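Local coordinates for protein putative peptidase (Chlamydophila abortus, PDB 3CE2) that probably hydrolyses a variety of small bioactive peptides as a zinc-dependent oligopeptidase of the M3B family, at residues H94-T99 with N367-R371; V88-L92 with Y375-C379; A333-I337 with V397-A401; L83-Y87 with I110-H114. All blocks are in the same frame, centred on the assembly; numbering follows the deposited sequence.

Contact 1: residues H94-T99 with N367-R371; sequences HDQDIT and NLNKR
Arg371 meets the last part of helix 66-96, and Asn369 the chain just after it, through their backbones, an example of a type II beta turn (Asn367 to Lys370) docked against the end of a helix. Three hydrogen bonds to or from the backbone tie the two segments together. Arg371 N gives its hydrogen to Asp95 O at 2.8 Å, Ile98 N gives one to Asn369 O at 2.6 Å, and the amide of Asn367 reaches in with ND2 to Gln96 O at 2.9 Å. This last bond is almost straight (177°) and lies in the amide plane, so the side chain of the first turn residue is aimed straight at the Gln96 carbonyl. The same ND2 also bonds Leu368 O, which fixes the rotation of the amide.

Outside the backbone, Arg371 folds back over the contact. Its chain is bent at chi2 and chi3 (71° and 63°), which brings NE to Asp95 OD1 at 3.2 Å in a salt bridge; NH2 adds a weak bond to the same oxygen. Carboxylate and guanidinium are perpendicular, and OD1 is met from above its own plane. The other oxygen, OD2, is bonded by Tyr375 OH, so both carboxylate oxygens of Asp95 have partners.

The second shell steadies both segments. Lys370 runs extended away from the helix to a salt bridge with Asp363, Asn367 OD1 accepts from Arg15, and Gln96 OE1 from Trp24. Over one face of the Arg371 guanidinium lies a methyl group, Ile98 CG2, 3.7 Å from CZ and above the centre of the plane.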
loop_
_atom_site.group_PDB
_atom_site.type_symbol
_atom_site.label_atom_id
_atom_site.label_comp_id
_atom_site.label_asym_id
_atom_site.label_seq_id
_atom_site.Cartn_x
_atom_site.Cartn_y
_atom_site.Cartn_z
ATOM N N HIS A 94 10.314 19.119 9.530
ATOM C CA HIS A 94 8.940 19.555 9.610
ATOM C C HIS A 94 8.063 18.648 10.458
ATOM O O HIS A 94 7.203 19.116 11.179
ATOM C CB HIS A 94 8.379 19.671 8.193
ATOM C CG HIS A 94 6.904 19.918 8.132
ATOM N ND1 HIS A 94 6.323 21.090 8.571
ATOM C CD2 HIS A 94 5.891 19.155 7.650
ATOM C CE1 HIS A 94 5.018 21.035 8.364
ATOM N NE2 HIS A 94 4.729 19.872 7.806
ATOM N N ASP A 95 8.263 17.341 10.379
ATOM C CA ASP A 95 7.367 16.430 11.064
ATOM C C ASP A 95 7.623 16.370 12.562
ATOM O O ASP A 95 6.788 15.866 13.334
ATOM C CB ASP A 95 7.444 15.043 10.441
ATOM C CG ASP A 95 6.693 14.955 9.126
ATOM O OD1 ASP A 95 5.965 15.915 8.791
ATOM O OD2 ASP A 95 6.833 13.928 8.427
ATOM N N GLN A 96 8.776 16.883 12.981
ATOM C CA GLN A 96 9.084 16.961 14.411
ATOM C C GLN A 96 8.149 17.927 15.139
ATOM O O GLN A 96 7.834 17.724 16.317
ATOM C CB GLN A 96 10.532 17.383 14.615
ATOM C CG GLN A 96 11.491 16.249 14.409
ATOM C CD GLN A 96 12.904 16.702 14.111
ATOM O OE1 GLN A 96 13.777 15.879 13.879
ATOM N NE2 GLN A 96 13.131 18.003 14.096
ATOM N N ASP A 97 7.713 18.960 14.407
ATOM C CA ASP A 97 6.839 20.029 14.905
ATOM C C ASP A 97 6.181 20.747 13.721
ATOM O O ASP A 97 6.784 21.589 13.077
ATOM C CB ASP A 97 7.642 21.009 15.770
ATOM C CG ASP A 97 6.814 22.204 16.243
ATOM O OD1 ASP A 97 5.575 22.264 15.995
ATOM O OD2 ASP A 97 7.429 23.104 16.864
ATOM N N ILE A 98 4.936 20.414 13.426
ATOM C CA ILE A 98 4.376 20.779 12.127
ATOM C C ILE A 98 3.983 22.252 12.003
ATOM O O ILE A 98 3.684 22.745 10.910
ATOM C CB ILE A 98 3.230 19.844 11.732
ATOM C CG1 ILE A 98 2.040 20.009 12.685
ATOM C CG2 ILE A 98 3.735 18.378 11.721
ATOM C CD1 ILE A 98 0.828 19.087 12.334
ATOM N N THR A 99 4.015 22.962 13.124
ATOM C CA THR A 99 3.663 24.376 13.115
ATOM C C THR A 99 4.883 25.286 13.036
ATOM O O THR A 99 4.760 26.456 12.709
ATOM C CB THR A 99 2.895 24.778 14.357
ATOM O OG1 THR A 99 3.811 24.846 15.452
ATOM C CG2 THR A 99 1.768 23.789 14.647
ATOM N N ASN A 367 5.266 14.501 20.744
ATOM C CA ASN A 367 5.486 15.811 21.331
ATOM C C ASN A 367 4.548 16.815 20.693
ATOM O O ASN A 367 3.900 16.522 19.681
ATOM C CB ASN A 367 6.951 16.255 21.254
ATOM C CG ASN A 367 7.472 16.367 19.823
ATOM O OD1 ASN A 367 8.304 15.559 19.396
ATOM N ND2 ASN A 367 6.997 17.365 19.083
ATOM N N LEU A 368 4.466 17.996 21.278
ATOM C CA LEU A 368 3.507 18.969 20.817
ATOM C C LEU A 368 3.693 19.169 19.319
ATOM O O LEU A 368 4.783 19.504 18.874
ATOM C CB LEU A 368 3.690 20.294 21.555
ATOM C CG LEU A 368 2.629 21.337 21.194
ATOM C CD1 LEU A 368 1.305 21.076 21.930
ATOM C CD2 LEU A 368 3.174 22.712 21.478
ATOM N N ASN A 369 2.639 18.923 18.547
ATOM C CA ASN A 369 2.644 19.197 17.110
ATOM C C ASN A 369 3.528 18.322 16.211
ATOM O O ASN A 369 3.785 18.677 15.047
ATOM C CB ASN A 369 2.916 20.675 16.872
ATOM C CG ASN A 369 1.778 21.553 17.372
ATOM O OD1 ASN A 369 2.017 22.591 17.968
ATOM N ND2 ASN A 369 0.534 21.120 17.145
ATOM N N LYS A 370 3.985 17.187 16.752
ATOM C CA LYS A 370 4.667 16.179 15.967
ATOM C C LYS A 370 3.659 15.526 15.028
ATOM O O LYS A 370 2.528 15.294 15.433
ATOM C CB LYS A 370 5.272 15.124 16.890
ATOM C CG LYS A 370 6.152 14.097 16.147
ATOM C CD LYS A 370 6.659 13.046 17.115
ATOM C CE LYS A 370 7.423 11.942 16.430
ATOM N NZ LYS A 370 8.122 11.107 17.460
ATOM N N ARG A 371 4.043 15.250 13.779
ATOM C CA ARG A 371 3.155 14.542 12.837
ATOM C C ARG A 371 2.538 13.314 13.516
ATOM O O ARG A 371 3.206 12.628 14.299
ATOM C CB ARG A 371 3.924 14.119 11.584
ATOM C CG ARG A 371 3.097 13.369 10.531
ATOM C CD ARG A 371 2.134 14.327 9.868
ATOM N NE ARG A 371 2.842 15.389 9.137
ATOM C CZ ARG A 371 2.305 16.559 8.777
ATOM N NH1 ARG A 371 1.043 16.843 9.090
ATOM N NH2 ARG A 371 3.030 17.457 8.114
#

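Contact 2: residues V88-L92 with Y375-C379; sequences VYAHL and YSSGC
Tyr375 extends its phenol from the strand toward helix 66-96, and its hydroxyl end overlaps the imidazole of His91. The two side chains come from opposite directions, with His91 CE1 3.6 Å from Tyr375 OH. The two rings meet obliquely, their planes 34° apart and their centroids 5.6 Å. Tyr375 CG sits between the backbone N and the carbonyl carbon (chi1 67°), which brings the hydroxyl to His91 and Leu92. Leu92 CD2 approaches the edge of this ring, 3.8 Å from the same OH. The hydroxyl itself is bonded to Asp95, one turn farther along the helix from His91.

At the other end of the contact the packing turns apolar and closer to the backbone. Val88 sets one methyl, CG2, 3.6 Å from Gly378 O and 3.9 Å from Cys379 CB, while its CG1 lies over Gly378 CA. Ser377, between these two patches, directs its CB toward the helix as Tyr375 does.

Ser376 points the other way, where its OG is hydrogen-bonded to Glu403 and its side chain touches His406 of helix 394-416. Strand 375-377 is an outermost strand of a small mixed sheet, pairing antiparallel with strand 385-387, and is thus sandwiched between helix 66-96 and the helix bearing the zinc-binding HExxH residues His402 and His406, an arrangement consistent with the wall of an M3 peptidase active-site cleft.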
loop_
_atom_site.group_PDB
_atom_site.type_symbol
_atom_site.label_atom_id
_atom_site.label_comp_id
_atom_site.label_asym_id
_atom_site.label_seq_id
_atom_site.Cartn_x
_atom_site.Cartn_y
_atom_site.Cartn_z
ATOM N N VAL A 88 14.073 14.928 2.069
ATOM C CA VAL A 88 13.921 14.067 3.187
ATOM C C VAL A 88 14.298 14.835 4.429
ATOM O O VAL A 88 13.587 14.793 5.434
ATOM C CB VAL A 88 14.788 12.801 2.989
ATOM C CG1 VAL A 88 15.021 12.082 4.303
ATOM C CG2 VAL A 88 14.105 11.872 1.960
ATOM N N TYR A 89 15.401 15.567 4.358
ATOM C CA TYR A 89 15.863 16.326 5.519
ATOM C C TYR A 89 14.836 17.367 5.972
ATOM O O TYR A 89 14.547 17.478 7.154
ATOM C CB TYR A 89 17.178 17.035 5.223
ATOM C CG TYR A 89 17.659 17.833 6.395
ATOM C CD1 TYR A 89 18.493 17.259 7.334
ATOM C CD2 TYR A 89 17.261 19.156 6.582
ATOM C CE1 TYR A 89 18.930 17.956 8.415
ATOM C CE2 TYR A 89 17.689 19.874 7.680
ATOM C CZ TYR A 89 18.530 19.262 8.592
ATOM O OH TYR A 89 19.008 19.931 9.694
ATOM N N ALA A 90 14.306 18.142 5.028
ATOM C CA ALA A 90 13.297 19.160 5.336
ATOM C C ALA A 90 11.988 18.546 5.881
ATOM O O ALA A 90 11.438 18.994 6.897
ATOM C CB ALA A 90 13.021 20.000 4.112
ATOM N N HIS A 91 11.510 17.511 5.202
ATOM C CA HIS A 91 10.264 16.829 5.573
ATOM C C HIS A 91 10.356 16.177 6.963
ATOM O O HIS A 91 9.423 16.246 7.761
ATOM C CB HIS A 91 9.892 15.813 4.482
ATOM C CG HIS A 91 8.910 14.778 4.919
ATOM N ND1 HIS A 91 9.291 13.507 5.312
ATOM C CD2 HIS A 91 7.557 14.819 5.017
ATOM C CE1 HIS A 91 8.216 12.816 5.649
ATOM N NE2 HIS A 91 7.152 13.586 5.475
ATOM N N LEU A 92 11.485 15.548 7.256
ATOM C CA LEU A 92 11.663 14.928 8.555
ATOM C C LEU A 92 11.677 16.017 9.624
ATOM O O LEU A 92 11.117 15.830 10.701
ATOM C CB LEU A 92 12.972 14.133 8.612
ATOM C CG LEU A 92 13.193 12.859 7.800
ATOM C CD1 LEU A 92 14.590 12.296 8.128
ATOM C CD2 LEU A 92 12.115 11.822 8.070
ATOM N N TYR A 375 5.455 6.084 10.177
ATOM C CA TYR A 375 5.984 5.800 8.843
ATOM C C TYR A 375 7.474 5.496 8.845
ATOM O O TYR A 375 8.149 5.662 9.856
ATOM C CB TYR A 375 5.708 6.963 7.872
ATOM C CG TYR A 375 6.442 8.243 8.199
ATOM C CD1 TYR A 375 7.845 8.318 8.125
ATOM C CD2 TYR A 375 5.738 9.395 8.562
ATOM C CE1 TYR A 375 8.519 9.510 8.409
ATOM C CE2 TYR A 375 6.400 10.596 8.850
ATOM C CZ TYR A 375 7.787 10.650 8.772
ATOM O OH TYR A 375 8.433 11.833 9.075
ATOM N N SER A 376 7.962 5.048 7.685
ATOM C CA SER A 376 9.381 4.900 7.393
ATOM C C SER A 376 9.712 5.779 6.224
ATOM O O SER A 376 8.942 5.890 5.277
ATOM C CB SER A 376 9.692 3.476 6.979
ATOM O OG SER A 376 8.843 2.601 7.678
ATOM N N SER A 377 10.879 6.389 6.265
ATOM C CA SER A 377 11.283 7.252 5.186
ATOM C C SER A 377 12.797 7.241 5.170
ATOM O O SER A 377 13.417 6.472 5.888
ATOM C CB SER A 377 10.714 8.673 5.396
ATOM O OG SER A 377 11.137 9.563 4.380
ATOM N N GLY A 378 13.389 8.107 4.364
ATOM C CA GLY A 378 14.831 8.152 4.219
ATOM C C GLY A 378 15.052 8.233 2.737
ATOM O O GLY A 378 14.097 8.302 1.969
ATOM N N CYS A 379 16.300 8.253 2.310
ATOM C CA CYS A 379 16.556 8.194 0.878
ATOM C C CYS A 379 17.805 7.392 0.696
ATOM O O CYS A 379 18.339 6.835 1.670
ATOM C CB CYS A 379 16.753 9.590 0.286
ATOM S SG CYS A 379 18.070 10.484 1.137
#

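Contact 3: residues A333-I337 with V397-A401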
loop_
_atom_site.group_PDB
_atom_site.type_symbol
_atom_site.label_atom_id
_atom_site.label_comp_id
_atom_site.label_asym_id
_atom_site.label_seq_id
_atom_site.Cartn_x
_atom_site.Cartn_y
_atom_site.Cartn_z
ATOM N N ALA A 333 9.272 -3.186 24.130
ATOM C CA ALA A 333 8.772 -3.416 22.777
ATOM C C ALA A 333 9.894 -4.022 21.952
ATOM O O ALA A 333 9.722 -5.055 21.305
ATOM C CB ALA A 333 8.273 -2.122 22.150
ATOM N N VAL A 334 11.054 -3.381 22.007
ATOM C CA VAL A 334 12.235 -3.883 21.334
ATOM C C VAL A 334 12.592 -5.330 21.708
ATOM O O VAL A 334 12.819 -6.162 20.839
ATOM C CB VAL A 334 13.432 -2.971 21.574
ATOM C CG1 VAL A 334 14.647 -3.536 20.862
ATOM C CG2 VAL A 334 13.121 -1.556 21.077
ATOM N N ASP A 335 12.626 -5.647 22.995
ATOM C CA ASP A 335 12.945 -7.012 23.403
ATOM C C ASP A 335 11.964 -7.983 22.774
ATOM O O ASP A 335 12.325 -9.104 22.397
ATOM C CB ASP A 335 12.905 -7.152 24.926
ATOM C CG ASP A 335 13.966 -6.321 25.609
ATOM O OD1 ASP A 335 14.938 -5.939 24.916
ATOM O OD2 ASP A 335 13.825 -6.046 26.830
ATOM N N LEU A 336 10.715 -7.541 22.670
ATOM C CA LEU A 336 9.661 -8.352 22.090
ATOM C C LEU A 336 9.909 -8.567 20.590
ATOM O O LEU A 336 9.926 -9.704 20.108
ATOM C CB LEU A 336 8.302 -7.697 22.338
ATOM C CG LEU A 336 7.088 -8.616 22.227
ATOM C CD1 LEU A 336 7.316 -9.894 23.037
ATOM C CD2 LEU A 336 5.833 -7.888 22.678
ATOM N N ILE A 337 10.115 -7.474 19.862
ATOM C CA ILE A 337 10.421 -7.560 18.446
ATOM C C ILE A 337 11.591 -8.519 18.259
ATOM O O ILE A 337 11.516 -9.477 17.482
ATOM C CB ILE A 337 10.832 -6.187 17.869
ATOM C CG1 ILE A 337 9.637 -5.237 17.843
ATOM C CG2 ILE A 337 11.410 -6.341 16.468
ATOM C CD1 ILE A 337 8.439 -5.858 17.224
ATOM N N VAL A 397 3.461 -1.863 19.501
ATOM C CA VAL A 397 4.520 -2.823 19.226
ATOM C C VAL A 397 4.465 -3.291 17.772
ATOM O O VAL A 397 5.485 -3.315 17.085
ATOM C CB VAL A 397 4.441 -4.025 20.172
ATOM C CG1 VAL A 397 5.603 -4.959 19.933
ATOM C CG2 VAL A 397 4.446 -3.547 21.611
ATOM N N SER A 398 3.274 -3.620 17.287
ATOM C CA SER A 398 3.155 -4.117 15.926
ATOM C C SER A 398 3.434 -3.022 14.872
ATOM O O SER A 398 3.850 -3.312 13.742
ATOM C CB SER A 398 1.783 -4.747 15.701
ATOM O OG SER A 398 0.920 -3.762 15.194
ATOM N N VAL A 399 3.214 -1.770 15.246
ATOM C CA VAL A 399 3.535 -0.656 14.366
ATOM C C VAL A 399 5.064 -0.560 14.203
ATOM O O VAL A 399 5.577 -0.307 13.108
ATOM C CB VAL A 399 2.898 0.670 14.882
ATOM C CG1 VAL A 399 3.501 1.871 14.200
ATOM C CG2 VAL A 399 1.400 0.647 14.644
ATOM N N ILE A 400 5.796 -0.796 15.288
ATOM C CA ILE A 400 7.242 -0.944 15.182
ATOM C C ILE A 400 7.593 -2.109 14.251
ATOM O O ILE A 400 8.470 -1.968 13.396
ATOM C CB ILE A 400 7.874 -1.240 16.528
ATOM C CG1 ILE A 400 7.730 -0.062 17.460
ATOM C CG2 ILE A 400 9.343 -1.579 16.372
ATOM C CD1 ILE A 400 8.263 -0.376 18.831
ATOM N N ALA A 401 6.917 -3.253 14.417
ATOM C CA ALA A 401 7.168 -4.406 13.548
ATOM C C ALA A 401 6.855 -4.067 12.093
ATOM O O ALA A 401 7.602 -4.441 11.190
ATOM C CB ALA A 401 6.386 -5.637 13.997
#
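The short helical segments 333-337 and 397-401 cross at -54°, their axes 9.9 Å apart at closest, with Ala333 near Val397 at one end and Ile337 near Ala401 at the other. The interface between them is apolar and relies on a few branched side chains fitted against two alanines.

Ile337 carries most of it on its side. Its CD1 sits 3.8 Å from Ala401 CB and also lies against the carbonyl oxygen and the CG1 methyl of Val397, so one terminal methyl packs into the corner between two residues one turn apart. Farther back along the same branch, Ile337 CG1 meets Ile400 CG2 at 4.0 Å. The chain reaches this position because CG1 is anti to the carbonyl carbon (chi1 -69°) and a second bend at chi2 turns CD1 toward the facing helix.

Val397 answers with both branches. CG1 serves Ile337 and, at 4.0 Å, Leu336 CD2, whose side chain crosses it at about a right angle; CG2 goes the other way and lies 4.1 Å from Ala333 CB. That small methyl is shared, since Ile400 extends its CD1 to within 3.8 Å of Ala333 CB. Helix 345-357 closes the neighbourhood, with Leu352 against Ile337 and Leu356 against Ile400.

Ala401 directly precedes His402, which binds zinc together with His406 and Glu430. The contact therefore seats helix 330-340 against the start of helix 394-416, the helix that carries the two histidines of the HExxH motif of this peptidase family.

Contact 4: residues L83-Y87 with I110-H114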
loop_
_atom_site.group_PDB
_atom_site.type_symbol
_atom_site.label_atom_id
_atom_site.label_comp_id
_atom_site.label_asym_id
_atom_site.label_seq_id
_atom_site.Cartn_x
_atom_site.Cartn_y
_atom_site.Cartn_z
ATOM N N LEU A 83 18.244 16.526 -4.643
ATOM C CA LEU A 83 16.887 16.952 -4.321
ATOM C C LEU A 83 16.221 16.077 -3.267
ATOM O O LEU A 83 15.626 16.602 -2.320
ATOM C CB LEU A 83 16.014 16.993 -5.569
ATOM C CG LEU A 83 16.504 18.031 -6.574
ATOM C CD1 LEU A 83 15.494 18.317 -7.641
ATOM C CD2 LEU A 83 16.876 19.310 -5.863
ATOM N N ASN A 84 16.316 14.754 -3.424
ATOM C CA ASN A 84 15.697 13.820 -2.475
ATOM C C ASN A 84 16.333 13.911 -1.096
ATOM O O ASN A 84 15.642 13.869 -0.087
ATOM C CB ASN A 84 15.787 12.378 -2.978
ATOM C CG ASN A 84 14.897 12.119 -4.176
ATOM O OD1 ASN A 84 14.229 13.029 -4.675
ATOM N ND2 ASN A 84 14.893 10.873 -4.660
ATOM N N LYS A 85 17.654 14.012 -1.054
ATOM C CA LYS A 85 18.364 14.183 0.197
ATOM C C LYS A 85 17.831 15.445 0.897
ATOM O O LYS A 85 17.535 15.433 2.084
ATOM C CB LYS A 85 19.858 14.301 -0.107
ATOM C CG LYS A 85 20.811 14.368 1.063
ATOM C CD LYS A 85 22.240 14.303 0.510
ATOM C CE LYS A 85 23.289 14.802 1.508
ATOM N NZ LYS A 85 23.577 13.822 2.610
ATOM N N LEU A 86 17.692 16.537 0.152
ATOM C CA LEU A 86 17.254 17.788 0.737
ATOM C C LEU A 86 15.798 17.667 1.124
ATOM O O LEU A 86 15.358 18.229 2.129
ATOM C CB LEU A 86 17.382 18.922 -0.262
ATOM C CG LEU A 86 18.779 19.404 -0.628
ATOM C CD1 LEU A 86 18.679 20.203 -1.940
ATOM C CD2 LEU A 86 19.388 20.216 0.511
ATOM N N TYR A 87 15.031 16.943 0.326
ATOM C CA TYR A 87 13.637 16.803 0.652
ATOM C C TYR A 87 13.444 16.079 1.975
ATOM O O TYR A 87 12.752 16.539 2.877
ATOM C CB TYR A 87 12.920 16.041 -0.428
ATOM C CG TYR A 87 11.449 16.012 -0.171
ATOM C CD1 TYR A 87 10.617 17.022 -0.681
ATOM C CD2 TYR A 87 10.879 15.002 0.611
ATOM C CE1 TYR A 87 9.251 17.007 -0.448
ATOM C CE2 TYR A 87 9.512 14.978 0.857
ATOM C CZ TYR A 87 8.708 15.987 0.322
ATOM O OH TYR A 87 7.368 15.976 0.560
ATOM N N ILE A 110 12.234 23.267 -1.083
ATOM C CA ILE A 110 12.651 22.052 -1.745
ATOM C C ILE A 110 11.477 21.529 -2.586
ATOM O O ILE A 110 11.660 21.124 -3.739
ATOM C CB ILE A 110 13.217 21.014 -0.747
ATOM C CG1 ILE A 110 13.864 19.855 -1.498
ATOM C CG2 ILE A 110 12.153 20.546 0.214
ATOM C CD1 ILE A 110 14.659 20.320 -2.713
ATOM N N THR A 111 10.272 21.595 -2.033
ATOM C CA THR A 111 9.114 21.132 -2.763
ATOM C C THR A 111 9.001 21.907 -4.081
ATOM O O THR A 111 8.752 21.330 -5.148
ATOM C CB THR A 111 7.810 21.263 -1.917
ATOM O OG1 THR A 111 7.928 20.433 -0.758
ATOM C CG2 THR A 111 6.549 20.821 -2.736
ATOM N N HIS A 112 9.186 23.219 -4.005
ATOM C CA HIS A 112 9.080 24.053 -5.190
ATOM C C HIS A 112 10.163 23.609 -6.175
ATOM O O HIS A 112 9.898 23.452 -7.361
ATOM C CB HIS A 112 9.251 25.526 -4.815
ATOM C CG HIS A 112 9.390 26.441 -5.990
ATOM N ND1 HIS A 112 8.372 26.643 -6.904
ATOM C CD2 HIS A 112 10.423 27.223 -6.394
ATOM C CE1 HIS A 112 8.777 27.501 -7.824
ATOM N NE2 HIS A 112 10.014 27.873 -7.537
ATOM N N LEU A 113 11.371 23.390 -5.658
ATOM C CA LEU A 113 12.490 22.883 -6.465
ATOM C C LEU A 113 12.185 21.582 -7.212
ATOM O O LEU A 113 12.561 21.424 -8.373
ATOM C CB LEU A 113 13.737 22.705 -5.607
ATOM C CG LEU A 113 14.656 23.902 -5.770
ATOM C CD1 LEU A 113 16.110 23.611 -5.333
ATOM C CD2 LEU A 113 14.584 24.284 -7.231
ATOM N N HIS A 114 11.502 20.659 -6.541
ATOM C CA HIS A 114 11.123 19.405 -7.156
ATOM C C HIS A 114 10.164 19.638 -8.289
ATOM O O HIS A 114 10.216 18.939 -9.290
ATOM C CB HIS A 114 10.486 18.461 -6.147
ATOM C CG HIS A 114 11.479 17.624 -5.401
ATOM N ND1 HIS A 114 12.221 18.113 -4.345
ATOM C CD2 HIS A 114 11.850 16.330 -5.552
ATOM C CE1 HIS A 114 13.001 17.156 -3.873
ATOM N NE2 HIS A 114 12.796 16.065 -4.590
#
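His114 leaves its helix at CB with CG anti to the carbonyl carbon, and the ring then swings across to helix 66-96. Nearest its own backbone, ND1 gives a hydrogen bond to Ile110 O at 3.1 Å, with the oxygen in the ring plane; because His114 N bonds this oxygen too, the carbonyl is gripped twice and the ring is held in rotation. CE1 comes next and lies against the facing helix, 3.1 Å from Leu83 O at the ring edge and 3.5 Å from Leu83 CB. At the tip, NE2 makes a weak bond of 3.4 Å to Asn84 OD1; amide and imidazole are nearly coplanar, 4° apart. Tyr87 presents its edge to the face of the same ring, a T-shaped pair with centroids 5.4 Å apart and planes at 74°.

Beside the histidine, Ile110 fills the gap between the two backbones. Its CG1 packs 3.6 Å from Tyr87 N and 3.8 Å from Leu86 CB, its CG2 lies against Tyr87 CD1, and its CD1 meets Leu83 CD2.

Helices 66-96 and 101-120 run antiparallel here, their segments 9.8 Å apart at 153°, as the two arms of a helical hairpin joined by a short loop. Helix 33-42 lies alongside, touching Leu86 through Asp39 and Leu113 through Leu40, while Phe43 in the loop just after it packs on Leu83 and Leu86.

Helix 66-96 is the common element: contact 4, contact 2 and contact 1 follow one another along it at residues 83-87, 88-92 and 94-99, the last running past the helix end. Their centres are about 11 Å apart from contact 4 to contact 2 and about 14 Å from contact 2 to contact 1. The first joins the helix to its hairpin partner 101-120, the other two to residues roughly 270 to 280 positions later, in the small sheet and the loop before strand 375-377. The centre of contact 3 lies about 21 to 32 Å from the other centres, yet its helix 394-416 also borders that strand. An N-terminal helix is thus held, through contact 2, against the sheet strand that adjoins the zinc-binding helix.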